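Local coordinates for protein Non-canonical purine NTP pyrophosphatase (Coxiella burnetii, PDB 3TQU) that probably hydrolyses non-canonical purine nucleoside triphosphates such as XTP, dITP and ITP to monophosphates and diphosphate, cleansing the nucleotide pool with the help of a magnesium ion, at residues 42-47 and 54-59; 145-150 and 160-165. All coordinates share one frame; numbering follows the deposited sequence.

Both contacts belong to the Ham1 fold, in which a long mixed sheet is flanked by helices, and they lie on opposite sides of the chain's centre, with their own centres 29 Å apart. Contact 1 comes first along the chain: the loop after strand 29-33 folds back on helix 49-64 and presents a metal ligand. Contact 2 opens only after contact 1 has closed, and joins strand 137-147 to the short strand 163-165 of the sheet. Their nearest atoms stay about 17 Å apart, so the two do not touch. One holds a calcium ion beside Asp72; the other includes Asp160, predicted to bind substrate, consistent with a nucleotide site assembled from distant parts of the sequence.

Contact 1. Residues 42-47 and 54-59; sequences IEETGS and IIKARH. With CA (calcium ion), chain E.
With CG of Glu44 anti to its carbonyl carbon (chi1 -69°) and the chain extended beyond it, the carboxylate is carried towards Lys56, whose own chain bends at chi3 (-63°) and brings NZ to meet it. The result is a salt bridge in which NZ lies 2.8 Å from Glu44 OE2 and approaches from above the carboxylate plane. Lys56 NZ is also hydrogen-bonded to the carbonyl oxygen of Asp71, which fixes the ammonium group between loop and sheet.

On either side of Lys56 in the helix, Ile55 and His59 make the apolar part of the contact. Ile42 lies over one face of the His59 imidazole, its CB 3.9 Å from the ring centroid in a CH-pi contact, while His59 NE2 bonds to Pro40 O, fixing the ring's rotation. Ile42 CD1 also reaches Ile55 CG2 at 4.0 Å, and Ile55 CD1 meets Thr45 OG1 at 3.6 Å.

Both carboxylate oxygens of Glu44 bind the calcium ion, OE1 at 2.7 Å and OE2 at 2.8 Å from it; five waters and Asp72 are also ligands. Asp72 belongs to the predicted magnesium site too, so the calcium, held by Glu44 and not Glu43, probably marks that site or its neighbourhood. OE2 is shared between metal and ammonium, two positive partners that should favour a charged carboxylate. Lys56 is thus a second-shell residue, well placed to steady a ligand of the ion.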
loop_
_atom_site.group_PDB
_atom_site.type_symbol
_atom_site.label_atom_id
_atom_site.label_comp_id
_atom_site.label_asym_id
_atom_site.label_seq_id
_atom_site.Cartn_x
_atom_site.Cartn_y
_atom_site.Cartn_z
ATOM N N ILE A 42 -18.050 2.192 -7.984
ATOM C CA ILE A 42 -17.644 0.833 -8.309
ATOM C C ILE A 42 -17.628 0.015 -7.023
ATOM O O ILE A 42 -17.335 0.544 -5.953
ATOM C CB ILE A 42 -16.252 0.803 -8.976
ATOM C CG1 ILE A 42 -15.894 -0.619 -9.407
ATOM C CG2 ILE A 42 -15.196 1.368 -8.035
ATOM C CD1 ILE A 42 -14.630 -0.710 -10.237
ATOM N N GLU A 43 -17.954 -1.268 -7.125
ATOM C CA GLU A 43 -18.053 -2.128 -5.949
ATOM C C GLU A 43 -16.701 -2.406 -5.293
ATOM O O GLU A 43 -15.728 -2.743 -5.966
ATOM C CB GLU A 43 -18.738 -3.448 -6.311
ATOM C CG GLU A 43 -18.899 -4.399 -5.135
ATOM C CD GLU A 43 -19.528 -5.723 -5.529
ATOM O OE1 GLU A 43 -19.898 -5.879 -6.713
ATOM O OE2 GLU A 43 -19.648 -6.609 -4.655
ATOM N N GLU A 44 -16.646 -2.261 -3.973
ATOM C CA GLU A 44 -15.452 -2.607 -3.214
ATOM C C GLU A 44 -15.416 -4.106 -2.939
ATOM O O GLU A 44 -16.201 -4.621 -2.144
ATOM C CB GLU A 44 -15.413 -1.832 -1.901
ATOM C CG GLU A 44 -15.173 -0.347 -2.077
ATOM C CD GLU A 44 -15.345 0.412 -0.784
ATOM O OE1 GLU A 44 -16.373 0.197 -0.110
ATOM O OE2 GLU A 44 -14.455 1.215 -0.437
ATOM N N THR A 45 -14.496 -4.802 -3.598
ATOM C CA THR A 45 -14.447 -6.256 -3.527
ATOM C C THR A 45 -13.164 -6.772 -2.883
ATOM O O THR A 45 -12.955 -7.983 -2.792
ATOM C CB THR A 45 -14.589 -6.877 -4.929
ATOM O OG1 THR A 45 -13.546 -6.381 -5.774
ATOM C CG2 THR A 45 -15.930 -6.509 -5.536
ATOM N N GLY A 46 -12.311 -5.857 -2.434
ATOM C CA GLY A 46 -11.046 -6.236 -1.830
ATOM C C GLY A 46 -11.167 -6.670 -0.380
ATOM O O GLY A 46 -12.141 -6.346 0.297
ATOM N N SER A 47 -10.172 -7.410 0.099
ATOM C CA SER A 47 -10.158 -7.859 1.488
ATOM C C SER A 47 -9.266 -6.983 2.366
ATOM O O SER A 47 -9.196 -7.178 3.575
ATOM C CB SER A 47 -9.735 -9.323 1.582
ATOM O OG SER A 47 -10.726 -10.151 0.995
ATOM N N ILE A 54 -7.348 1.298 -4.104
ATOM C CA ILE A 54 -6.838 1.215 -5.470
ATOM C C ILE A 54 -7.960 0.974 -6.472
ATOM O O ILE A 54 -8.012 1.616 -7.523
ATOM C CB ILE A 54 -5.761 0.122 -5.608
ATOM C CG1 ILE A 54 -4.477 0.575 -4.910
ATOM C CG2 ILE A 54 -5.484 -0.166 -7.067
ATOM C CD1 ILE A 54 -3.463 -0.522 -4.716
ATOM N N ILE A 55 -8.857 0.050 -6.141
ATOM C CA ILE A 55 -9.980 -0.272 -7.013
ATOM C C ILE A 55 -10.756 0.987 -7.383
ATOM O O ILE A 55 -11.114 1.189 -8.540
ATOM C CB ILE A 55 -10.934 -1.294 -6.360
ATOM C CG1 ILE A 55 -10.309 -2.695 -6.379
ATOM C CG2 ILE A 55 -12.279 -1.306 -7.075
ATOM C CD1 ILE A 55 -11.145 -3.750 -5.670
ATOM N N LYS A 56 -10.996 1.839 -6.393
ATOM C CA LYS A 56 -11.822 3.023 -6.592
ATOM C C LYS A 56 -11.065 4.144 -7.306
ATOM O O LYS A 56 -11.631 4.849 -8.140
ATOM C CB LYS A 56 -12.400 3.500 -5.257
ATOM C CG LYS A 56 -13.297 2.461 -4.587
ATOM C CD LYS A 56 -14.012 3.021 -3.370
ATOM C CE LYS A 56 -13.031 3.437 -2.283
ATOM N NZ LYS A 56 -13.748 3.864 -1.044
ATOM N N ALA A 57 -9.785 4.298 -6.988
ATOM C CA ALA A 57 -8.966 5.305 -7.651
ATOM C C ALA A 57 -8.713 4.941 -9.115
ATOM O O ALA A 57 -8.793 5.796 -9.996
ATOM C CB ALA A 57 -7.649 5.503 -6.907
ATOM N N ARG A 58 -8.413 3.672 -9.374
ATOM C CA ARG A 58 -8.167 3.229 -10.740
ATOM C C ARG A 58 -9.403 3.416 -11.607
ATOM O O ARG A 58 -9.302 3.791 -12.776
ATOM C CB ARG A 58 -7.730 1.766 -10.786
ATOM C CG ARG A 58 -7.462 1.285 -12.207
ATOM C CD ARG A 58 -7.584 -0.221 -12.351
ATOM N NE ARG A 58 -6.587 -0.949 -11.576
ATOM C CZ ARG A 58 -6.882 -1.743 -10.553
ATOM N NH1 ARG A 58 -8.143 -1.903 -10.185
ATOM N NH2 ARG A 58 -5.922 -2.373 -9.899
ATOM N N HIS A 59 -10.567 3.138 -11.028
ATOM C CA HIS A 59 -11.839 3.298 -11.724
ATOM C C HIS A 59 -12.043 4.753 -12.127
ATOM O O HIS A 59 -12.323 5.054 -13.289
ATOM C CB HIS A 59 -12.989 2.830 -10.829
ATOM C CG HIS A 59 -14.346 3.035 -11.426
ATOM N ND1 HIS A 59 -14.750 2.416 -12.589
ATOM C CD2 HIS A 59 -15.397 3.781 -11.011
ATOM C CE1 HIS A 59 -15.991 2.776 -12.867
ATOM N NE2 HIS A 59 -16.405 3.604 -11.925
HETATM CA CA CA E . -15.363 1.245 2.213
HETATM O O HOH W 1 -17.648 0.668 3.362
HETATM O O HOH W 2 -15.046 2.198 4.615
HETATM O O HOH W 3 -15.035 3.684 1.732
HETATM O O HOH W 4 -17.520 2.693 1.660
HETATM O O HOH W 5 -14.289 -1.098 2.792
#

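Contact 2. Residues 145-150 and 160-165; sequences GEIARE and DPIFYV
Tyr164 and Glu146 face each other as an antiparallel hydrogen-bonded pair, and their side chains rise side by side from the same face of the sheet. Followed outward, the tyrosine first sets CB 3.3 Å from the carbonyl oxygen of Glu146; CG then stands anti to the backbone N (chi1 -179°), and on the ring CD1 comes to 3.8 Å from Glu146 OE1, with carboxylate and ring planes 39° apart. The tyrosine side chain also packs on Gln169.

Beneath these side chains the backbones are joined twice: Glu146 N donates to Tyr164 O at 2.9 Å, and Tyr164 N returns a bond to Glu146 O. A third bond, from Ala148 N to Ile162 O at 2.8 Å, extends the pairing past the strand end into the 3-10 turn 160-162. That same Ile162 oxygen receives a CA-H...O contact from Ile147 CA.

On the other face, Phe163 brings CZ to 3.4 Å from Gly145 N, at a spot where the glycine has no side chain to obstruct the ring. The phenyl ring also meets those of Phe121 and Trp143. Ile147 CG2 touches Ile162 CD1 at 4.0 Å, and helix 98-112 packs on this apolar side through Ile102, Val105 and Leu109. From within the same sheet, Leu75 and Ile77 of strand 68-77 touch Ile147, and Leu75 also touches Phe163, while strand 137-147 itself runs between strands 118-128 and 163-165.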
loop_
_atom_site.group_PDB
_atom_site.type_symbol
_atom_site.label_atom_id
_atom_site.label_comp_id
_atom_site.label_asym_id
_atom_site.label_seq_id
_atom_site.Cartn_x
_atom_site.Cartn_y
_atom_site.Cartn_z
ATOM N N GLY A 145 -6.588 2.587 19.702
ATOM C CA GLY A 145 -7.396 2.863 20.874
ATOM C C GLY A 145 -7.983 1.607 21.484
ATOM O O GLY A 145 -7.423 0.520 21.348
ATOM N N GLU A 146 -9.116 1.760 22.163
ATOM C CA GLU A 146 -9.792 0.644 22.811
ATOM C C GLU A 146 -11.289 0.771 22.600
ATOM O O GLU A 146 -11.809 1.879 22.464
ATOM C CB GLU A 146 -9.498 0.634 24.313
ATOM C CG GLU A 146 -8.026 0.549 24.667
ATOM C CD GLU A 146 -7.785 0.664 26.158
ATOM O OE1 GLU A 146 -8.771 0.824 26.910
ATOM O OE2 GLU A 146 -6.612 0.597 26.578
ATOM N N ILE A 147 -11.985 -0.361 22.575
ATOM C CA ILE A 147 -13.438 -0.351 22.457
ATOM C C ILE A 147 -14.078 -0.203 23.833
ATOM O O ILE A 147 -13.835 -1.008 24.733
ATOM C CB ILE A 147 -13.966 -1.633 21.785
ATOM C CG1 ILE A 147 -13.267 -1.856 20.445
ATOM C CG2 ILE A 147 -15.477 -1.554 21.595
ATOM C CD1 ILE A 147 -13.504 -0.738 19.435
ATOM N N ALA A 148 -14.895 0.831 23.995
ATOM C CA ALA A 148 -15.548 1.087 25.270
ATOM C C ALA A 148 -16.659 0.074 25.532
ATOM O O ALA A 148 -17.061 -0.668 24.635
ATOM C CB ALA A 148 -16.093 2.506 25.311
ATOM N N ARG A 149 -17.146 0.050 26.768
ATOM C CA ARG A 149 -18.196 -0.877 27.170
ATOM C C ARG A 149 -19.558 -0.370 26.712
ATOM O O ARG A 149 -20.469 -1.154 26.454
ATOM C CB ARG A 149 -18.190 -1.060 28.689
ATOM C CG ARG A 149 -16.856 -1.520 29.265
ATOM C CD ARG A 149 -16.670 -3.021 29.131
ATOM N NE ARG A 149 -15.373 -3.455 29.645
ATOM C CZ ARG A 149 -14.996 -4.725 29.751
ATOM N NH1 ARG A 149 -15.822 -5.696 29.383
ATOM N NH2 ARG A 149 -13.795 -5.026 30.226
ATOM N N GLU A 150 -19.692 0.948 26.624
ATOM C CA GLU A 150 -20.930 1.566 26.161
ATOM C C GLU A 150 -20.632 2.855 25.400
ATOM O O GLU A 150 -19.602 3.488 25.629
ATOM C CB GLU A 150 -21.874 1.841 27.337
ATOM C CG GLU A 150 -21.315 2.791 28.384
ATOM C CD GLU A 150 -22.298 3.071 29.508
ATOM O OE1 GLU A 150 -22.550 2.158 30.325
ATOM O OE2 GLU A 150 -22.823 4.203 29.573
ATOM N N ASP A 160 -17.422 5.950 16.354
ATOM C CA ASP A 160 -16.795 6.961 17.208
ATOM C C ASP A 160 -17.180 6.879 18.692
ATOM O O ASP A 160 -16.317 7.021 19.560
ATOM C CB ASP A 160 -17.046 8.372 16.667
ATOM C CG ASP A 160 -16.185 8.694 15.462
ATOM O OD1 ASP A 160 -15.247 7.919 15.178
ATOM O OD2 ASP A 160 -16.435 9.731 14.808
ATOM N N PRO A 161 -18.473 6.653 18.993
ATOM C CA PRO A 161 -18.909 6.608 20.395
ATOM C C PRO A 161 -18.285 5.484 21.232
ATOM O O PRO A 161 -18.263 5.606 22.455
ATOM C CB PRO A 161 -20.426 6.407 20.285
ATOM C CG PRO A 161 -20.782 6.969 18.951
ATOM C CD PRO A 161 -19.618 6.623 18.066
ATOM N N ILE A 162 -17.797 4.416 20.604
ATOM C CA ILE A 162 -17.177 3.329 21.367
ATOM C C ILE A 162 -15.667 3.215 21.159
ATOM O O ILE A 162 -15.045 2.264 21.629
ATOM C CB ILE A 162 -17.828 1.952 21.089
ATOM C CG1 ILE A 162 -17.759 1.608 19.598
ATOM C CG2 ILE A 162 -19.260 1.918 21.610
ATOM C CD1 ILE A 162 -18.255 0.205 19.274
ATOM N N PHE A 163 -15.078 4.179 20.462
ATOM C CA PHE A 163 -13.638 4.161 20.259
ATOM C C PHE A 163 -12.926 5.024 21.296
ATOM O O PHE A 163 -12.765 6.230 21.113
ATOM C CB PHE A 163 -13.269 4.608 18.848
ATOM C CG PHE A 163 -11.822 4.396 18.514
ATOM C CD1 PHE A 163 -11.366 3.144 18.139
ATOM C CD2 PHE A 163 -10.917 5.440 18.586
ATOM C CE1 PHE A 163 -10.031 2.938 17.835
ATOM C CE2 PHE A 163 -9.583 5.242 18.280
ATOM C CZ PHE A 163 -9.142 3.989 17.903
ATOM N N TYR A 164 -12.512 4.391 22.388
ATOM C CA TYR A 164 -11.823 5.080 23.472
ATOM C C TYR A 164 -10.397 5.436 23.070
ATOM O O TYR A 164 -9.641 4.583 22.600
ATOM C CB TYR A 164 -11.819 4.208 24.731
ATOM C CG TYR A 164 -11.135 4.838 25.928
ATOM C CD1 TYR A 164 -9.868 4.427 26.324
ATOM C CD2 TYR A 164 -11.758 5.839 26.663
ATOM C CE1 TYR A 164 -9.241 4.995 27.420
ATOM C CE2 TYR A 164 -11.137 6.414 27.759
ATOM C CZ TYR A 164 -9.878 5.988 28.131
ATOM O OH TYR A 164 -9.251 6.552 29.218
ATOM N N VAL A 165 -10.036 6.702 23.253
ATOM C CA VAL A 165 -8.713 7.186 22.883
ATOM C C VAL A 165 -7.876 7.408 24.136
ATOM O O VAL A 165 -8.005 8.438 24.795
ATOM C CB VAL A 165 -8.807 8.500 22.091
ATOM C CG1 VAL A 165 -7.430 8.930 21.604
ATOM C CG2 VAL A 165 -9.765 8.334 20.919
#